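Local coordinates for protein N-acetyl-beta-D glucosaminidase (Rhizomucor miehei CAU432, PDB 4ZM6) that probably hydrolyses N-acetyl-beta-glucosaminides as a family 3 glycosidase and binds acetyl-CoA in a GCN5-related region that probably acetylates glucosamine, at residues Thr452-Leu457 with Val480-Asp485; Ala704-Glu709 with Arg809-Gly814; Lys710-Arg715 with Val753-Asp758. All coordinates share one frame; numbering follows the deposited sequence.

From the N terminus, interaction 1 comes first: it joins the loops following strands 447-452 and 475-479, neighbours in a mixed six-stranded sheet, and closes a short loop that contains helix 459-471. It is complete before the other two begin and lies about 65 Å from them between nearest atoms, across the centre of the chain. Interaction 2 brings the end of helix 700-709 against the start of helix 811-825. Interaction 3 is nested inside the long loop so closed, pairing strand 711-715, which directly follows helix 700-709, with strand 751-756. With centres about 10 Å apart, the two touch through helix 700-709 and strand 711-715. Together they tie both helices to one mixed sheet.

Interaction 1 of 3, residues Thr452-Leu457 with Val480-Asp485; sequences TANANL and VMNPYD
Two loops are joined here by a buried, mainly polar contact at the C-terminal ends of the adjacent parallel strands 447-452 and 475-479, with the carboxylate of Asp-485 meeting the 452-457 turn. Its OD2 takes two bonds: Thr-452 OG1 donates to the anti lone pair of Asp-485 OD2 at 2.9 Å, while Ala-455 N reaches Asp-485 OD2 at 3.1 Å from well above the carboxylate plane. Asp-485 OD1 receives a weak bond from Asn-456 N. Asp-485 thereby meets backbone N-H groups at the start of the short 3-10 segment 455-457.

A second grip comes from Asn-454, whose CG stands beside its own backbone N (chi1 -72°). This lets Asn-454 OD1 accept from Asn-482 N at 2.8 Å, while the Asn-454 side chain crosses that of Met-481 at about a right angle, with Asn-454 OD1 against Met-481 CB. Further back, Val-480 N bonds to Thr-452 O at 3.0 Å, and Met-481 SD lies 3.6 Å from Ala-453 CB. Gln-461 of helix 459-471 holds Ala-453 N. With two donors on Asp-485 OD2 and a weak one on OD1, the buried side chain is probably stabilised as the carboxylate, its negative charge offset by the N-H dipoles of the turn.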
loop_
_atom_site.group_PDB
_atom_site.type_symbol
_atom_site.label_atom_id
_atom_site.label_comp_id
_atom_site.label_asym_id
_atom_site.label_seq_id
_atom_site.Cartn_x
_atom_site.Cartn_y
_atom_site.Cartn_z
ATOM N N THR A 452 36.806 6.506 -12.928
ATOM C CA THR A 452 36.648 7.081 -11.597
ATOM C C THR A 452 36.139 6.020 -10.637
ATOM O O THR A 452 35.428 5.099 -11.028
ATOM C CB THR A 452 35.696 8.289 -11.587
ATOM O OG1 THR A 452 34.349 7.853 -11.810
ATOM C CG2 THR A 452 36.108 9.300 -12.658
ATOM N N ALA A 453 36.548 6.152 -9.383
ATOM C CA ALA A 453 36.084 5.305 -8.303
ATOM C C ALA A 453 35.821 6.236 -7.127
ATOM O O ALA A 453 36.757 6.654 -6.440
ATOM C CB ALA A 453 37.138 4.269 -7.959
ATOM N N ASN A 454 34.548 6.584 -6.935
ATOM C CA ASN A 454 34.119 7.544 -5.909
ATOM C C ASN A 454 34.890 8.867 -5.976
ATOM O O ASN A 454 35.436 9.339 -4.976
ATOM C CB ASN A 454 34.195 6.918 -4.505
ATOM C CG ASN A 454 33.108 5.877 -4.263
ATOM O OD1 ASN A 454 32.165 5.751 -5.041
ATOM N ND2 ASN A 454 33.230 5.135 -3.169
ATOM N N ALA A 455 34.938 9.456 -7.171
ATOM C CA ALA A 455 35.508 10.787 -7.359
ATOM C C ALA A 455 34.884 11.788 -6.386
ATOM O O ALA A 455 35.590 12.594 -5.787
ATOM C CB ALA A 455 35.319 11.249 -8.797
ATOM N N ASN A 456 33.565 11.707 -6.203
ATOM C CA ASN A 456 32.846 12.563 -5.243
ATOM C C ASN A 456 33.310 12.437 -3.784
ATOM O O ASN A 456 32.709 13.045 -2.896
ATOM C CB ASN A 456 31.311 12.358 -5.350
ATOM C CG ASN A 456 30.807 11.060 -4.700
ATOM O OD1 ASN A 456 29.596 10.883 -4.529
ATOM N ND2 ASN A 456 31.714 10.156 -4.344
ATOM N N LEU A 457 34.351 11.625 -3.559
ATOM C CA LEU A 457 35.035 11.486 -2.269
ATOM C C LEU A 457 36.563 11.654 -2.367
ATOM O O LEU A 457 37.246 11.582 -1.350
ATOM C CB LEU A 457 34.721 10.097 -1.680
ATOM C CG LEU A 457 33.550 9.868 -0.702
ATOM C CD1 LEU A 457 32.435 10.910 -0.764
ATOM C CD2 LEU A 457 32.974 8.467 -0.898
ATOM N N VAL A 480 33.035 3.361 -11.437
ATOM C CA VAL A 480 32.909 1.940 -11.128
ATOM C C VAL A 480 32.570 1.645 -9.664
ATOM O O VAL A 480 32.337 0.493 -9.306
ATOM C CB VAL A 480 34.173 1.163 -11.560
ATOM C CG1 VAL A 480 34.435 1.398 -13.037
ATOM C CG2 VAL A 480 35.396 1.561 -10.741
ATOM N N MET A 481 32.549 2.671 -8.818
ATOM C CA MET A 481 32.061 2.505 -7.449
ATOM C C MET A 481 30.659 3.125 -7.336
ATOM O O MET A 481 29.717 2.577 -7.909
ATOM C CB MET A 481 33.079 3.051 -6.447
ATOM C CG MET A 481 34.348 2.216 -6.436
ATOM S SD MET A 481 35.571 2.680 -5.197
ATOM C CE MET A 481 34.879 1.930 -3.718
ATOM N N ASN A 482 30.499 4.243 -6.638
ATOM C CA ASN A 482 29.195 4.895 -6.603
ATOM C C ASN A 482 28.914 5.604 -7.924
ATOM O O ASN A 482 29.824 6.163 -8.530
ATOM C CB ASN A 482 29.110 5.902 -5.454
ATOM C CG ASN A 482 29.206 5.247 -4.091
ATOM O OD1 ASN A 482 29.005 4.039 -3.946
ATOM N ND2 ASN A 482 29.510 6.047 -3.077
ATOM N N PRO A 483 27.647 5.597 -8.371
ATOM C CA PRO A 483 27.268 6.227 -9.640
ATOM C C PRO A 483 27.116 7.750 -9.606
ATOM O O PRO A 483 26.850 8.361 -10.646
ATOM C CB PRO A 483 25.915 5.582 -9.944
ATOM C CG PRO A 483 25.338 5.321 -8.602
ATOM C CD PRO A 483 26.507 4.885 -7.762
ATOM N N TYR A 484 27.295 8.361 -8.438
ATOM C CA TYR A 484 27.034 9.796 -8.272
ATOM C C TYR A 484 28.144 10.707 -8.831
ATOM O O TYR A 484 27.941 11.914 -8.965
ATOM C CB TYR A 484 26.813 10.132 -6.792
ATOM C CG TYR A 484 25.742 9.316 -6.073
ATOM C CD1 TYR A 484 24.384 9.557 -6.284
ATOM C CD2 TYR A 484 26.096 8.337 -5.149
ATOM C CE1 TYR A 484 23.415 8.828 -5.617
ATOM C CE2 TYR A 484 25.137 7.602 -4.475
ATOM C CZ TYR A 484 23.795 7.850 -4.710
ATOM O OH TYR A 484 22.842 7.113 -4.029
ATOM N N ASP A 485 29.295 10.132 -9.176
ATOM C CA ASP A 485 30.498 10.913 -9.495
ATOM C C ASP A 485 30.281 12.079 -10.472
ATOM O O ASP A 485 30.950 13.110 -10.348
ATOM C CB ASP A 485 31.611 9.995 -10.025
ATOM C CG ASP A 485 32.158 9.052 -8.960
ATOM O OD1 ASP A 485 31.756 9.163 -7.785
ATOM O OD2 ASP A 485 33.001 8.193 -9.296
#

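Interaction 2 of 3, residues Ala704-Glu709 with Arg809-Gly814; sequences ARMLKE and RGIGIG. With SO4 (sulfate ion), chain D.
Arg-705 lays one face of its guanidinium over the backbone of Arg-809 and Gly-810, with Arg-809 O 3.3 Å above the plane and toward its rim. No hydrogen bond forms there; the flat group covers the peptide. One residue further along the helix, Met-706 bends at chi2 and chi3 to bring its thioether to the first turn of helix 811-825: Met-706 SD sits 3.6 Å from Gly-814 CA, and its CE lies 3.9 Å from Ile-811 CG1. The lack of side chains leaves room for the Arg-705 guanidinium over Gly-810 and for Met-706 SD against Gly-814.

At the other end, Arg-809 grips Glu-709 side-on, two of its nitrogens sharing one oxygen: Arg-809 NE is 3.2 Å and Arg-809 NH2 3.3 Å from Glu-709 OE1, which lies in the guanidinium plane, whereas the carboxylate is turned 77° from that plane. Arg-809 NH1 is engaged by Glu-806, so this arginine links two acids.

A sulfate, probably from the crystallisation liquor, rests by the helix start, bonded to Gly-808 N and weakly to Ile-811 N. Gly-810, the N-cap, and Gly-812 match the glycines of the R/Q-x-x-G-x-G/A loop that holds the coenzyme A pyrophosphate in GNAT folds; the sulfate may occupy a place like that of the pyrophosphate.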
loop_
_atom_site.group_PDB
_atom_site.type_symbol
_atom_site.label_atom_id
_atom_site.label_comp_id
_atom_site.label_asym_id
_atom_site.label_seq_id
_atom_site.Cartn_x
_atom_site.Cartn_y
_atom_site.Cartn_z
ATOM N N ALA A 704 -20.125 -56.710 -20.819
ATOM C CA ALA A 704 -20.131 -58.036 -20.201
ATOM C C ALA A 704 -19.411 -58.036 -18.855
ATOM O O ALA A 704 -19.896 -58.630 -17.891
ATOM C CB ALA A 704 -19.491 -59.050 -21.135
ATOM N N ARG A 705 -18.260 -57.369 -18.799
ATOM C CA ARG A 705 -17.484 -57.258 -17.559
ATOM C C ARG A 705 -18.284 -56.529 -16.473
ATOM O O ARG A 705 -18.413 -57.025 -15.348
ATOM C CB ARG A 705 -16.160 -56.531 -17.820
ATOM C CG ARG A 705 -15.153 -56.587 -16.677
ATOM C CD ARG A 705 -14.247 -57.806 -16.755
ATOM N NE ARG A 705 -13.022 -57.620 -15.973
ATOM C CZ ARG A 705 -11.960 -56.910 -16.366
ATOM N NH1 ARG A 705 -11.945 -56.297 -17.548
ATOM N NH2 ARG A 705 -10.902 -56.807 -15.565
ATOM N N MET A 706 -18.826 -55.363 -16.816
ATOM C CA MET A 706 -19.618 -54.585 -15.854
ATOM C C MET A 706 -20.909 -55.289 -15.467
ATOM O O MET A 706 -21.374 -55.148 -14.334
ATOM C CB MET A 706 -19.916 -53.172 -16.373
ATOM C CG MET A 706 -19.144 -52.060 -15.664
ATOM S SD MET A 706 -17.352 -52.138 -15.812
ATOM C CE MET A 706 -16.856 -53.110 -14.392
ATOM N N LEU A 707 -21.481 -56.038 -16.408
ATOM C CA LEU A 707 -22.630 -56.892 -16.127
ATOM C C LEU A 707 -22.234 -57.992 -15.149
ATOM O O LEU A 707 -22.900 -58.187 -14.132
ATOM C CB LEU A 707 -23.183 -57.500 -17.420
ATOM C CG LEU A 707 -24.340 -58.502 -17.281
ATOM C CD1 LEU A 707 -25.515 -57.905 -16.517
ATOM C CD2 LEU A 707 -24.776 -58.993 -18.656
ATOM N N LYS A 708 -21.137 -58.686 -15.444
ATOM C CA LYS A 708 -20.646 -59.768 -14.581
ATOM C C LYS A 708 -20.265 -59.289 -13.176
ATOM O O LYS A 708 -20.575 -59.955 -12.191
ATOM C CB LYS A 708 -19.453 -60.487 -15.225
ATOM C CG LYS A 708 -19.033 -61.739 -14.465
ATOM C CD LYS A 708 -18.215 -62.705 -15.310
ATOM C CE LYS A 708 -18.261 -64.109 -14.717
ATOM N NZ LYS A 708 -17.521 -65.112 -15.533
ATOM N N GLU A 709 -19.601 -58.138 -13.089
ATOM C CA GLU A 709 -19.193 -57.575 -11.798
ATOM C C GLU A 709 -20.356 -56.949 -11.012
ATOM O O GLU A 709 -20.195 -56.611 -9.831
ATOM C CB GLU A 709 -18.081 -56.537 -11.998
ATOM C CG GLU A 709 -16.778 -57.103 -12.561
ATOM C CD GLU A 709 -15.980 -57.931 -11.564
ATOM O OE1 GLU A 709 -16.392 -58.032 -10.387
ATOM O OE2 GLU A 709 -14.930 -58.482 -11.966
ATOM N N ARG A 809 -10.875 -54.792 -11.444
ATOM C CA ARG A 809 -12.157 -55.381 -11.835
ATOM C C ARG A 809 -12.652 -54.803 -13.159
ATOM O O ARG A 809 -13.735 -55.156 -13.626
ATOM C CB ARG A 809 -13.207 -55.139 -10.752
ATOM C CG ARG A 809 -12.814 -55.657 -9.379
ATOM C CD ARG A 809 -13.778 -55.183 -8.304
ATOM N NE ARG A 809 -15.121 -55.717 -8.513
ATOM C CZ ARG A 809 -16.230 -55.217 -7.974
ATOM N NH1 ARG A 809 -16.175 -54.153 -7.180
ATOM N NH2 ARG A 809 -17.401 -55.785 -8.239
ATOM N N GLY A 810 -11.860 -53.914 -13.757
ATOM C CA GLY A 810 -12.215 -53.285 -15.030
ATOM C C GLY A 810 -13.178 -52.113 -14.903
ATOM O O GLY A 810 -13.714 -51.636 -15.909
ATOM N N ILE A 811 -13.384 -51.640 -13.671
ATOM C CA ILE A 811 -14.349 -50.578 -13.385
ATOM C C ILE A 811 -13.948 -49.254 -14.023
ATOM O O ILE A 811 -14.763 -48.611 -14.686
ATOM C CB ILE A 811 -14.526 -50.363 -11.867
ATOM C CG1 ILE A 811 -15.209 -51.584 -11.241
ATOM C CG2 ILE A 811 -15.331 -49.097 -11.591
ATOM C CD1 ILE A 811 -15.278 -51.564 -9.730
ATOM N N GLY A 812 -12.698 -48.851 -13.815
ATOM C CA GLY A 812 -12.188 -47.600 -14.362
ATOM C C GLY A 812 -12.483 -47.437 -15.839
ATOM O O GLY A 812 -12.918 -46.376 -16.278
ATOM N N ILE A 813 -12.268 -48.499 -16.606
ATOM C CA ILE A 813 -12.489 -48.451 -18.054
ATOM C C ILE A 813 -13.994 -48.477 -18.314
ATOM O O ILE A 813 -14.477 -47.881 -19.282
ATOM C CB ILE A 813 -11.804 -49.615 -18.818
ATOM C CG1 ILE A 813 -10.411 -49.922 -18.242
ATOM C CG2 ILE A 813 -11.691 -49.274 -20.302
ATOM C CD1 ILE A 813 -10.336 -51.138 -17.334
ATOM N N GLY A 814 -14.719 -49.176 -17.443
ATOM C CA GLY A 814 -16.171 -49.209 -17.488
ATOM C C GLY A 814 -16.797 -47.844 -17.312
ATOM O O GLY A 814 -17.538 -47.376 -18.182
HETATM S S SO4 D . -9.270 -50.745 -12.703
HETATM O O1 SO4 D . -10.462 -51.215 -11.954
HETATM O O2 SO4 D . -8.174 -51.715 -12.509
HETATM O O3 SO4 D . -8.833 -49.423 -12.197
HETATM O O4 SO4 D . -9.590 -50.666 -14.149
#

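Interaction 3 of 3, residues Lys710-Arg715 with Val753-Asp758; sequences KIWFGR and VARQDD
With CG anti to its own backbone N (chi1 -178°), Trp-712 lays its indole alongside Arg-755, whose CG stands beside the backbone N (chi1 -69°), and the two side chains run the same way from one face of the sheet. The methylene stem makes the contact, Arg-755 CD lying 3.7 Å from Trp-712 CE3, while the guanidinium plane is turned well away from the ring plane. Asp-758 covers one face of the indole through its carbonyl carbon, and the Gly-714 peptide N covers the opposite face.

Strands 711-715 and 751-756 pair antiparallel. Trp-712 and Arg-755 form a hydrogen-bonded pair, Trp-712 N to Arg-755 O at 2.8 Å with a matching return bond. Gly-714 and Val-753 form the next such pair, Val-753 N reaching Gly-714 O at 3.0 Å.

On the other face, Ala-754 is flanked by Ile-711 and Phe-713: Ala-754 CB is 4.0 Å from Ile-711 CG2 and 3.5 Å from Phe-713 CE1. Met-706 of helix 700-709 packs on both Ile-711 and Phe-713, which joins this face to the helical layer.

Lys-710 closes helix 700-709 in a Schellman motif. Its carbonyl, Lys-710 O, accepts from Asp-757 N at 2.7 Å and extends the pairing past the strand, while Lys-710 NZ makes a weak salt bridge to Asp-757 OD1 at 3.4 Å. Arg-755 finds stronger partners outside, in Glu-723 and Gly-761 O. The chemistry is thus divided: backbone bonds set the register, apolar contacts bind one face to the helices, and the Arg-755 charge, at the end of a stem packed on the indole, is probably balanced by Glu-723.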
loop_
_atom_site.group_PDB
_atom_site.type_symbol
_atom_site.label_atom_id
_atom_site.label_comp_id
_atom_site.label_asym_id
_atom_site.label_seq_id
_atom_site.Cartn_x
_atom_site.Cartn_y
_atom_site.Cartn_z
ATOM N N LYS A 710 -21.513 -56.805 -11.668
ATOM C CA LYS A 710 -22.725 -56.224 -11.067
ATOM C C LYS A 710 -22.493 -54.783 -10.612
ATOM O O LYS A 710 -22.776 -54.412 -9.473
ATOM C CB LYS A 710 -23.256 -57.085 -9.911
ATOM C CG LYS A 710 -23.516 -58.539 -10.280
ATOM C CD LYS A 710 -24.788 -59.088 -9.641
ATOM C CE LYS A 710 -24.834 -58.903 -8.129
ATOM N NZ LYS A 710 -23.600 -59.385 -7.446
ATOM N N ILE A 711 -21.972 -53.983 -11.528
ATOM C CA ILE A 711 -21.663 -52.591 -11.258
ATOM C C ILE A 711 -22.835 -51.715 -11.694
ATOM O O ILE A 711 -23.391 -51.904 -12.778
ATOM C CB ILE A 711 -20.392 -52.161 -12.024
ATOM C CG1 ILE A 711 -19.206 -53.080 -11.677
ATOM C CG2 ILE A 711 -20.059 -50.695 -11.759
ATOM C CD1 ILE A 711 -18.672 -52.942 -10.267
ATOM N N TRP A 712 -23.197 -50.757 -10.848
ATOM C CA TRP A 712 -24.241 -49.785 -11.158
ATOM C C TRP A 712 -23.631 -48.407 -11.399
ATOM O O TRP A 712 -22.828 -47.944 -10.599
ATOM C CB TRP A 712 -25.220 -49.698 -9.993
ATOM C CG TRP A 712 -26.367 -48.757 -10.223
ATOM C CD1 TRP A 712 -27.587 -49.073 -10.739
ATOM C CD2 TRP A 712 -26.406 -47.350 -9.933
ATOM N NE1 TRP A 712 -28.383 -47.957 -10.787
ATOM C CE2 TRP A 712 -27.684 -46.886 -10.300
ATOM C CE3 TRP A 712 -25.483 -46.440 -9.396
ATOM C CZ2 TRP A 712 -28.070 -45.548 -10.154
ATOM C CZ3 TRP A 712 -25.867 -45.108 -9.250
ATOM C CH2 TRP A 712 -27.151 -44.678 -9.629
ATOM N N PHE A 713 -24.033 -47.751 -12.482
ATOM C CA PHE A 713 -23.634 -46.367 -12.744
ATOM C C PHE A 713 -24.813 -45.416 -12.612
ATOM O O PHE A 713 -25.960 -45.816 -12.791
ATOM C CB PHE A 713 -23.040 -46.239 -14.144
ATOM C CG PHE A 713 -21.831 -47.091 -14.357
ATOM C CD1 PHE A 713 -20.713 -46.943 -13.544
ATOM C CD2 PHE A 713 -21.805 -48.043 -15.363
ATOM C CE1 PHE A 713 -19.590 -47.729 -13.734
ATOM C CE2 PHE A 713 -20.686 -48.830 -15.564
ATOM C CZ PHE A 713 -19.575 -48.674 -14.751
ATOM N N GLY A 714 -24.519 -44.158 -12.297
ATOM C CA GLY A 714 -25.538 -43.113 -12.257
ATOM C C GLY A 714 -25.146 -41.904 -11.427
ATOM O O GLY A 714 -24.103 -41.887 -10.771
ATOM N N ARG A 715 -26.011 -40.897 -11.441
ATOM C CA ARG A 715 -25.753 -39.636 -10.760
ATOM C C ARG A 715 -25.751 -39.787 -9.250
ATOM O O ARG A 715 -26.218 -40.787 -8.712
ATOM C CB ARG A 715 -26.795 -38.593 -11.170
ATOM C CG ARG A 715 -26.717 -38.207 -12.639
ATOM C CD ARG A 715 -27.956 -37.477 -13.138
ATOM N NE ARG A 715 -28.411 -36.391 -12.260
ATOM C CZ ARG A 715 -29.261 -35.428 -12.622
ATOM N NH1 ARG A 715 -29.755 -35.385 -13.851
ATOM N NH2 ARG A 715 -29.610 -34.489 -11.751
ATOM N N VAL A 753 -21.107 -41.713 -10.393
ATOM C CA VAL A 753 -20.459 -42.658 -9.510
ATOM C C VAL A 753 -20.780 -44.067 -9.969
ATOM O O VAL A 753 -21.824 -44.301 -10.580
ATOM C CB VAL A 753 -20.925 -42.502 -8.048
ATOM C CG1 VAL A 753 -20.387 -41.212 -7.454
ATOM C CG2 VAL A 753 -22.445 -42.551 -7.945
ATOM N N ALA A 754 -19.861 -44.988 -9.685
ATOM C CA ALA A 754 -20.117 -46.415 -9.795
ATOM C C ALA A 754 -20.468 -46.926 -8.405
ATOM O O ALA A 754 -19.828 -46.532 -7.427
ATOM C CB ALA A 754 -18.898 -47.138 -10.336
ATOM N N ARG A 755 -21.498 -47.771 -8.322
ATOM C CA ARG A 755 -21.911 -48.406 -7.062
ATOM C C ARG A 755 -21.968 -49.920 -7.209
ATOM O O ARG A 755 -22.146 -50.441 -8.311
ATOM C CB ARG A 755 -23.283 -47.904 -6.619
ATOM C CG ARG A 755 -23.314 -46.455 -6.177
ATOM C CD ARG A 755 -24.715 -46.039 -5.753
ATOM N NE ARG A 755 -24.701 -45.293 -4.490
ATOM C CZ ARG A 755 -24.936 -43.988 -4.353
ATOM N NH1 ARG A 755 -24.888 -43.451 -3.143
ATOM N NH2 ARG A 755 -25.225 -43.214 -5.399
ATOM N N GLN A 756 -21.828 -50.623 -6.089
ATOM C CA GLN A 756 -21.906 -52.076 -6.098
ATOM C C GLN A 756 -23.362 -52.497 -6.184
ATOM O O GLN A 756 -24.199 -51.994 -5.436
ATOM C CB GLN A 756 -21.268 -52.667 -4.835
ATOM C CG GLN A 756 -21.164 -54.189 -4.839
ATOM C CD GLN A 756 -20.433 -54.726 -6.057
ATOM O OE1 GLN A 756 -20.955 -55.557 -6.805
ATOM N NE2 GLN A 756 -19.224 -54.233 -6.271
ATOM N N ASP A 757 -23.658 -53.412 -7.107
ATOM C CA ASP A 757 -24.991 -54.018 -7.250
ATOM C C ASP A 757 -26.036 -53.076 -7.846
ATOM O O ASP A 757 -26.535 -53.319 -8.946
ATOM C CB ASP A 757 -25.509 -54.580 -5.912
ATOM C CG ASP A 757 -24.538 -55.543 -5.265
ATOM O OD1 ASP A 757 -23.900 -56.334 -5.994
ATOM O OD2 ASP A 757 -24.416 -55.503 -4.023
ATOM N N ASP A 758 -26.378 -52.018 -7.115
ATOM C CA ASP A 758 -27.475 -51.142 -7.511
ATOM C C ASP A 758 -27.319 -49.705 -6.982
ATOM O O ASP A 758 -26.296 -49.355 -6.386
ATOM C CB ASP A 758 -28.805 -51.761 -7.056
ATOM C CG ASP A 758 -28.899 -51.923 -5.547
ATOM O OD1 ASP A 758 -28.338 -51.087 -4.803
ATOM O OD2 ASP A 758 -29.554 -52.891 -5.104
#